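Long-range contacts in aminotransferase class I and II (Anaerococcus prevotii, PDB 4EMY), which binds pyridoxal 5'-phosphate and probably catalyses transamination as a homodimer: residues Y227-G232 against D327-L332; G355-F360 against A390-G395. All coordinates share one frame; numbering follows the deposited sequence.

Interaction 1: residues Y227-G232 against D327-L332. With PLP (pyridoxal-5'-phosphate), chain E.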
ATOM      1  N   TYR A 227      10.889 -15.057   5.157  1.00 36.94           N
ATOM      2  CA  TYR A 227      10.809 -16.426   5.666  1.00 37.64           C
ATOM      3  C   TYR A 227      11.812 -16.677   6.788  1.00 38.24           C
ATOM      4  O   TYR A 227      12.208 -17.818   7.035  1.00 39.30           O
ATOM      5  CB  TYR A 227      11.007 -17.440   4.537  1.00 38.27           C
ATOM      6  CG  TYR A 227      10.061 -17.264   3.372  1.00 38.54           C
ATOM      7  CD1 TYR A 227       8.760 -17.789   3.409  1.00 39.28           C
ATOM      8  CD2 TYR A 227      10.462 -16.583   2.231  1.00 38.48           C
ATOM      9  CE1 TYR A 227       7.892 -17.623   2.338  1.00 40.01           C
ATOM     10  CE2 TYR A 227       9.606 -16.418   1.157  1.00 39.48           C
ATOM     11  CZ  TYR A 227       8.327 -16.933   1.212  1.00 40.14           C
ATOM     12  OH  TYR A 227       7.493 -16.753   0.137  1.00 41.58           O
ATOM     13  N   LEU A 228      12.206 -15.608   7.473  1.00 38.01           N
ATOM     14  CA  LEU A 228      13.169 -15.682   8.570  1.00 39.10           C
ATOM     15  C   LEU A 228      12.799 -16.725   9.624  1.00 40.71           C
ATOM     16  O   LEU A 228      13.611 -17.572   9.980  1.00 42.11           O
ATOM     17  CB  LEU A 228      13.313 -14.309   9.229  1.00 39.33           C
ATOM     18  CG  LEU A 228      14.350 -14.152  10.336  1.00 41.15           C
ATOM     19  CD1 LEU A 228      15.740 -13.960   9.750  1.00 40.71           C
ATOM     20  CD2 LEU A 228      13.960 -12.971  11.207  1.00 42.15           C
ATOM     21  N   GLU A 229      11.568 -16.665  10.115  1.00 40.86           N
ATOM     22  CA  GLU A 229      11.141 -17.548  11.196  1.00 42.73           C
ATOM     23  C   GLU A 229      11.005 -19.017  10.775  1.00 43.03           C
ATOM     24  O   GLU A 229      10.804 -19.895  11.623  1.00 45.11           O
ATOM     25  CB  GLU A 229       9.837 -17.044  11.810  1.00 43.20           C
ATOM     26  CG  GLU A 229       9.926 -15.629  12.359  1.00 43.83           C
ATOM     27  CD  GLU A 229      10.493 -15.561  13.769  1.00 46.68           C
ATOM     28  OE1 GLU A 229       9.816 -14.977  14.644  1.00 48.59           O
ATOM     29  OE2 GLU A 229      11.604 -16.085  14.008  1.00 47.59           O
ATOM     30  N   PHE A 230      11.128 -19.280   9.475  1.00 41.41           N
ATOM     31  CA  PHE A 230      10.949 -20.625   8.945  1.00 41.93           C
ATOM     32  C   PHE A 230      12.245 -21.130   8.341  1.00 42.43           C
ATOM     33  O   PHE A 230      12.239 -21.868   7.355  1.00 42.71           O
ATOM     34  CB  PHE A 230       9.815 -20.648   7.916  1.00 40.79           C
ATOM     35  CG  PHE A 230       8.491 -20.204   8.470  1.00 40.61           C
ATOM     36  CD1 PHE A 230       7.681 -21.088   9.165  1.00 42.02           C
ATOM     37  CD2 PHE A 230       8.058 -18.892   8.306  1.00 39.49           C
ATOM     38  CE1 PHE A 230       6.464 -20.677   9.680  1.00 42.21           C
ATOM     39  CE2 PHE A 230       6.840 -18.471   8.820  1.00 39.85           C
ATOM     40  CZ  PHE A 230       6.043 -19.366   9.506  1.00 41.22           C
ATOM     41  N   ALA A 231      13.360 -20.730   8.948  1.00 42.99           N
ATOM     42  CA  ALA A 231      14.681 -21.102   8.448  1.00 43.80           C
ATOM     43  C   ALA A 231      15.652 -21.466   9.569  1.00 46.35           C
ATOM     44  O   ALA A 231      16.864 -21.236   9.457  1.00 47.07           O
ATOM     45  CB  ALA A 231      15.247 -19.986   7.577  1.00 41.96           C
ATOM     46  N   GLY A 232      15.112 -22.048  10.637  1.00 48.01           N
ATOM     47  CA  GLY A 232      15.898 -22.450  11.799  1.00 51.24           C
ATOM     48  C   GLY A 232      15.087 -22.349  13.072  1.00 52.43           C
ATOM     49  O   GLY A 232      13.901 -22.027  13.027  1.00 50.67           O
ATOM     50  N   ASP A 327       5.460 -24.829  16.856  1.00 54.73           N
ATOM     51  CA  ASP A 327       4.686 -25.877  16.189  1.00 55.39           C
ATOM     52  C   ASP A 327       4.612 -25.658  14.689  1.00 53.08           C
ATOM     53  O   ASP A 327       4.901 -26.568  13.916  1.00 53.24           O
ATOM     54  CB  ASP A 327       3.269 -25.952  16.754  1.00 56.91           C
ATOM     55  CG  ASP A 327       3.247 -26.076  18.254  1.00 59.61           C
ATOM     56  OD1 ASP A 327       4.332 -26.215  18.864  1.00 60.50           O
ATOM     57  OD2 ASP A 327       2.140 -26.029  18.830  1.00 61.14           O
ATOM     58  N   LEU A 328       4.222 -24.448  14.292  1.00 51.25           N
ATOM     59  CA  LEU A 328       4.097 -24.079  12.884  1.00 49.28           C
ATOM     60  C   LEU A 328       5.421 -24.297  12.138  1.00 48.45           C
ATOM     61  O   LEU A 328       5.459 -24.896  11.058  1.00 47.94           O
ATOM     62  CB  LEU A 328       3.645 -22.623  12.772  1.00 47.66           C
ATOM     63  CG  LEU A 328       3.220 -22.093  11.403  1.00 45.89           C
ATOM     64  CD1 LEU A 328       1.939 -22.759  10.917  1.00 46.70           C
ATOM     65  CD2 LEU A 328       3.044 -20.585  11.472  1.00 44.52           C
ATOM     66  N   ARG A 329       6.497 -23.817  12.749  1.00 48.55           N
ATOM     67  CA  ARG A 329       7.858 -23.978  12.260  1.00 48.22           C
ATOM     68  C   ARG A 329       8.262 -25.454  12.217  1.00 50.12           C
ATOM     69  O   ARG A 329       8.919 -25.895  11.268  1.00 49.74           O
ATOM     70  CB  ARG A 329       8.778 -23.174  13.173  1.00 48.26           C
ATOM     71  CG  ARG A 329      10.262 -23.433  13.066  1.00 48.66           C
ATOM     72  CD  ARG A 329      10.965 -22.699  14.197  1.00 49.32           C
ATOM     73  NE  ARG A 329      10.929 -21.246  14.018  1.00 47.61           N
ATOM     74  CZ  ARG A 329      10.926 -20.364  15.015  1.00 48.02           C
ATOM     75  NH1 ARG A 329      10.935 -20.778  16.282  1.00 50.06           N
ATOM     76  NH2 ARG A 329      10.898 -19.063  14.745  1.00 46.40           N
ATOM     77  N   ASN A 330       7.851 -26.211  13.238  1.00 52.43           N
ATOM     78  CA  ASN A 330       8.157 -27.641  13.336  1.00 54.47           C
ATOM     79  C   ASN A 330       7.266 -28.522  12.457  1.00 54.74           C
ATOM     80  O   ASN A 330       7.711 -29.571  11.987  1.00 55.62           O
ATOM     81  CB  ASN A 330       8.130 -28.118  14.795  1.00 57.06           C
ATOM     82  CG  ASN A 330       9.395 -27.743  15.567  1.00 57.77           C
ATOM     83  OD1 ASN A 330      10.066 -26.751  15.265  1.00 56.13           O
ATOM     84  ND2 ASN A 330       9.719 -28.536  16.579  1.00 60.40           N
HETATM   85  N   MSE A 331       6.018 -28.104  12.240  1.00 54.29           N
HETATM   86  CA  MSE A 331       5.162 -28.766  11.254  1.00 54.33           C
HETATM   87  C   MSE A 331       5.791 -28.632   9.876  1.00 52.36           C
HETATM   88  O   MSE A 331       5.836 -29.603   9.118  1.00 52.90           O
HETATM   89  CB  MSE A 331       3.748 -28.181  11.218  1.00 54.57           C
HETATM   90  CG  MSE A 331       2.879 -28.801  10.111  1.00 55.32           C
HETATM   91 SE   MSE A 331       1.426 -27.676   9.430  1.00 55.39          SE
HETATM   92  CE  MSE A 331       0.128 -27.948  10.892  1.00 57.68           C
ATOM     93  N   LEU A 332       6.271 -27.426   9.564  1.00 50.02           N
ATOM     94  CA  LEU A 332       6.914 -27.157   8.290  1.00 48.13           C
ATOM     95  C   LEU A 332       8.174 -27.989   8.104  1.00 48.70           C
ATOM     96  O   LEU A 332       8.315 -28.657   7.082  1.00 48.71           O
ATOM     97  CB  LEU A 332       7.226 -25.662   8.123  1.00 46.35           C
ATOM     98  CG  LEU A 332       7.782 -25.176   6.770  1.00 44.85           C
ATOM     99  CD1 LEU A 332       6.923 -25.590   5.579  1.00 44.59           C
ATOM    100  CD2 LEU A 332       7.964 -23.670   6.773  1.00 43.21           C
TER
HETATM  101  N1  PLP E 501       9.488 -11.638  -0.423  1.00 28.10           N
HETATM  102  C2  PLP E 501       9.546 -12.944  -0.878  1.00 28.71           C
HETATM  103  C2A PLP E 501      10.866 -13.564  -1.224  1.00 27.05           C
HETATM  104  C3  PLP E 501       8.383 -13.699  -1.005  1.00 29.04           C
HETATM  105  O3  PLP E 501       8.445 -14.984  -1.454  1.00 28.37           O
HETATM  106  C4  PLP E 501       7.150 -13.160  -0.699  1.00 30.44           C
HETATM  107  C4A PLP E 501       5.986 -13.663  -1.508  1.00 33.98           C
HETATM  108  O4A PLP E 501       5.233 -14.534  -1.064  1.00 42.42           O
HETATM  109  C5  PLP E 501       7.098 -11.847  -0.233  1.00 29.95           C
HETATM  110  C6  PLP E 501       8.267 -11.086  -0.102  1.00 28.88           C
HETATM  111  C5A PLP E 501       5.741 -11.243   0.093  1.00 29.45           C
HETATM  112  O4P PLP E 501       5.774 -10.364   1.194  1.00 27.92           O
HETATM  113  P   PLP E 501       4.408  -9.617   1.559  1.00 26.27           P
HETATM  114  O1P PLP E 501       4.345  -8.396   0.680  1.00 25.46           O
HETATM  115  O2P PLP E 501       4.431  -9.291   3.036  1.00 23.97           O
HETATM  116  O3P PLP E 501       3.218 -10.492   1.252  1.00 26.40           O
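The Phe230 ring meets residues 327-332 of helix 315-345 with its rim: Leu328 CD2 lies near the ring plane, 3.8 Å from Phe230 CZ, while the Leu332 CD2 methyl comes in obliquely. Over one face of the same ring stands the ring edge of Phe357. In this aminotransferase of the fold type I class, the loop after strand 218-224, whose Tyr227 binds the cofactor, is thus clamped to that long helix. The second flat group is the Arg329 guanidinium, which reaches Glu229 O with its edge. Arg329 NE lies 2.8 Å from Glu229 O in a nearly straight bond (166°), with the acceptor in the guanidinium plane and the donor in the carbonyl plane; NH2 adds a weak bond to the same oxygen. A bend at chi3 (-70°) in an otherwise extended chain turns the group toward the loop. Arg329 NH2 also forms a salt bridge with Glu229 OE2, 3.1 Å away, although the carboxylate plane is turned 62° from the guanidinium; Arg238 also holds that oxygen. On the cofactor side of the loop, Tyr227 OH hydrogen-bonds the cofactor's phenolic oxygen, PLP O3, at 2.6 Å, the oxygen lying at the edge of the tyrosine ring.

Interaction 2: residues G355-F360 against A390-G395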
ATOM      1  N   GLY A 355      15.677 -23.465   4.693  1.00 42.42           N
ATOM      2  CA  GLY A 355      14.439 -22.898   5.239  1.00 41.54           C
ATOM      3  C   GLY A 355      13.510 -22.435   4.130  1.00 40.51           C
ATOM      4  O   GLY A 355      13.888 -22.450   2.960  1.00 40.53           O
ATOM      5  N   GLY A 356      12.294 -22.029   4.480  1.00 39.89           N
ATOM      6  CA  GLY A 356      11.375 -21.470   3.494  1.00 39.17           C
ATOM      7  C   GLY A 356      10.103 -22.259   3.268  1.00 39.56           C
ATOM      8  O   GLY A 356       9.820 -23.236   3.982  1.00 40.59           O
ATOM      9  N   PHE A 357       9.332 -21.823   2.273  1.00 39.08           N
ATOM     10  CA  PHE A 357       8.026 -22.412   1.959  1.00 39.40           C
ATOM     11  C   PHE A 357       8.095 -23.393   0.798  1.00 39.99           C
ATOM     12  O   PHE A 357       7.115 -24.086   0.500  1.00 40.61           O
ATOM     13  CB  PHE A 357       7.010 -21.312   1.617  1.00 38.78           C
ATOM     14  CG  PHE A 357       6.235 -20.791   2.799  1.00 38.75           C
ATOM     15  CD1 PHE A 357       6.758 -20.839   4.089  1.00 39.07           C
ATOM     16  CD2 PHE A 357       4.981 -20.219   2.612  1.00 38.62           C
ATOM     17  CE1 PHE A 357       6.036 -20.352   5.169  1.00 39.19           C
ATOM     18  CE2 PHE A 357       4.255 -19.728   3.688  1.00 38.69           C
ATOM     19  CZ  PHE A 357       4.789 -19.786   4.966  1.00 38.94           C
ATOM     20  N   PHE A 358       9.252 -23.447   0.146  1.00 39.94           N
ATOM     21  CA  PHE A 358       9.387 -24.190  -1.093  1.00 40.44           C
ATOM     22  C   PHE A 358      10.665 -25.002  -1.102  1.00 41.22           C
ATOM     23  O   PHE A 358      11.684 -24.558  -0.569  1.00 41.25           O
ATOM     24  CB  PHE A 358       9.420 -23.235  -2.289  1.00 40.03           C
ATOM     25  CG  PHE A 358       8.378 -22.153  -2.246  1.00 39.24           C
ATOM     26  CD1 PHE A 358       8.678 -20.904  -1.704  1.00 38.45           C
ATOM     27  CD2 PHE A 358       7.107 -22.371  -2.759  1.00 39.47           C
ATOM     28  CE1 PHE A 358       7.728 -19.896  -1.666  1.00 37.68           C
ATOM     29  CE2 PHE A 358       6.150 -21.366  -2.722  1.00 39.01           C
ATOM     30  CZ  PHE A 358       6.464 -20.126  -2.178  1.00 38.09           C
ATOM     31  N   THR A 359      10.592 -26.188  -1.703  1.00 41.98           N
ATOM     32  CA  THR A 359      11.763 -26.983  -2.060  1.00 42.79           C
ATOM     33  C   THR A 359      11.882 -26.929  -3.574  1.00 43.05           C
ATOM     34  O   THR A 359      10.872 -26.782  -4.268  1.00 42.96           O
ATOM     35  CB  THR A 359      11.610 -28.458  -1.646  1.00 43.92           C
ATOM     36  OG1 THR A 359      10.394 -28.979  -2.191  1.00 44.12           O
ATOM     37  CG2 THR A 359      11.597 -28.605  -0.137  1.00 43.99           C
ATOM     38  N   PHE A 360      13.093 -27.058  -4.098  1.00 43.63           N
ATOM     39  CA  PHE A 360      13.290 -26.850  -5.528  1.00 44.04           C
ATOM     40  C   PHE A 360      14.012 -27.989  -6.223  1.00 45.62           C
ATOM     41  O   PHE A 360      15.098 -28.404  -5.813  1.00 46.31           O
ATOM     42  CB  PHE A 360      14.024 -25.533  -5.777  1.00 43.42           C
ATOM     43  CG  PHE A 360      13.846 -24.986  -7.162  1.00 43.72           C
ATOM     44  CD1 PHE A 360      14.776 -25.256  -8.159  1.00 45.07           C
ATOM     45  CD2 PHE A 360      12.754 -24.181  -7.467  1.00 42.93           C
ATOM     46  CE1 PHE A 360      14.622 -24.738  -9.434  1.00 45.69           C
ATOM     47  CE2 PHE A 360      12.590 -23.661  -8.742  1.00 43.52           C
ATOM     48  CZ  PHE A 360      13.526 -23.939  -9.725  1.00 44.93           C
ATOM     49  N   ALA A 390       5.675 -26.185  -3.512  1.00 47.16           N
ATOM     50  CA  ALA A 390       5.216 -25.413  -2.363  1.00 47.54           C
ATOM     51  C   ALA A 390       4.930 -26.336  -1.200  1.00 48.27           C
ATOM     52  O   ALA A 390       3.778 -26.648  -0.882  1.00 48.94           O
ATOM     53  CB  ALA A 390       3.993 -24.579  -2.715  1.00 47.84           C
ATOM     54  N   ILE A 391       6.001 -26.766  -0.554  1.00 48.41           N
ATOM     55  CA  ILE A 391       5.914 -27.762   0.491  1.00 49.38           C
ATOM     56  C   ILE A 391       5.058 -27.296   1.680  1.00 50.29           C
ATOM     57  O   ILE A 391       4.616 -28.102   2.492  1.00 51.36           O
ATOM     58  CB  ILE A 391       7.327 -28.229   0.899  1.00 49.58           C
ATOM     59  CG1 ILE A 391       7.275 -29.664   1.400  1.00 50.58           C
ATOM     60  CG2 ILE A 391       7.987 -27.285   1.898  1.00 49.89           C
ATOM     61  CD1 ILE A 391       8.638 -30.302   1.501  1.00 50.96           C
ATOM     62  N   CYS A 392       4.808 -25.992   1.746  1.00 50.09           N
ATOM     63  CA  CYS A 392       3.951 -25.385   2.762  1.00 51.02           C
ATOM     64  C   CYS A 392       2.477 -25.732   2.567  1.00 51.46           C
ATOM     65  O   CYS A 392       1.687 -25.662   3.507  1.00 52.60           O
ATOM     66  CB  CYS A 392       4.106 -23.870   2.708  1.00 50.77           C
ATOM     67  SG  CYS A 392       3.714 -23.187   1.086  1.00 49.82           S
ATOM     68  N   GLY A 393       2.108 -26.091   1.343  1.00 50.70           N
ATOM     69  CA  GLY A 393       0.715 -26.389   1.025  1.00 51.18           C
ATOM     70  C   GLY A 393       0.295 -27.840   1.212  1.00 51.87           C
ATOM     71  O   GLY A 393      -0.861 -28.116   1.541  1.00 52.79           O
ATOM     72  N   VAL A 394       1.226 -28.769   0.998  1.00 51.54           N
ATOM     73  CA  VAL A 394       0.889 -30.191   0.986  1.00 52.22           C
ATOM     74  C   VAL A 394       1.268 -30.879   2.298  1.00 53.38           C
ATOM     75  O   VAL A 394       2.286 -30.553   2.911  1.00 53.32           O
ATOM     76  CB  VAL A 394       1.452 -30.923  -0.262  1.00 51.43           C
ATOM     77  CG1 VAL A 394       1.639 -29.944  -1.406  1.00 50.39           C
ATOM     78  CG2 VAL A 394       2.771 -31.611   0.026  1.00 51.40           C
ATOM     79  N   GLY A 395       0.423 -31.819   2.720  1.00 54.64           N
ATOM     80  CA  GLY A 395       0.591 -32.521   3.988  1.00 56.19           C
ATOM     81  C   GLY A 395       1.604 -33.648   3.932  1.00 56.37           C
ATOM     82  O   GLY A 395       1.767 -34.308   2.902  1.00 55.70           O
TER
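Phe357 and Cys392 meet where the segment entering strand 359-362 faces the loop that leaves strand 386-389; both strands belong to the small antiparallel sheet of the C-terminal small domain characteristic of fold type I aminotransferases. At its root, Phe357 CB lies 3.8 Å from Cys392 SG and also sits over one face of the Phe358 ring. Next along the side chain, Phe357 CG has Cys392 CB 3.7 Å away, a CH-pi contact over the ring face, displaced toward the rim. Phe357 CD2 lies 3.6 Å from Cys392 SG, an oblique sulfur-aromatic contact. Cys392 can present both atoms because SG is folded between its own backbone N and carbonyl carbon (chi1 58°). The far edge of the Phe357 ring turns away from the cysteine. A leucine in place of Phe357 would probably leave Cys392 CB without an aromatic face to lie against and open a gap beside the rings of Tyr227 and Phe230. The main chain joins in: Cys392 N donates to Phe357 O at 3.2 Å, from a position tilted 26° out of the carbonyl plane. Farther along, Ala390 CA comes in obliquely to the Phe358 ring, 3.6 Å from Phe358 CD2, with Ala390 CB beside it. At the start of the strand, the side chains of Thr359 and Ile391 cross at about a right angle, Thr359 CG2 lying 3.8 Å from Ile391 CD1.

Both contacts are buried, but only interaction 1 has a charged margin, around the partly exposed Arg329; interaction 2 is made of aromatic and aliphatic groups, a thiol and one main-chain bond. The segment pairs differ, yet helix 315-345 backs both: it forms one side of interaction 1, and its Leu332 and Phe339 pack on interaction 2, at Phe357 and at Thr359 and Ile391. The two are in direct touch, with centres 11 Å apart: Phe230 O and Gly356 N, 2.9 Å apart, probably form a hydrogen bond, and Tyr227 CE1 lies 3.6 Å from Phe357 CG. Aromatic packing therefore runs from the cofactor-bound tyrosine into the small-sheet region, illustrating second-shell support of a cofactor site.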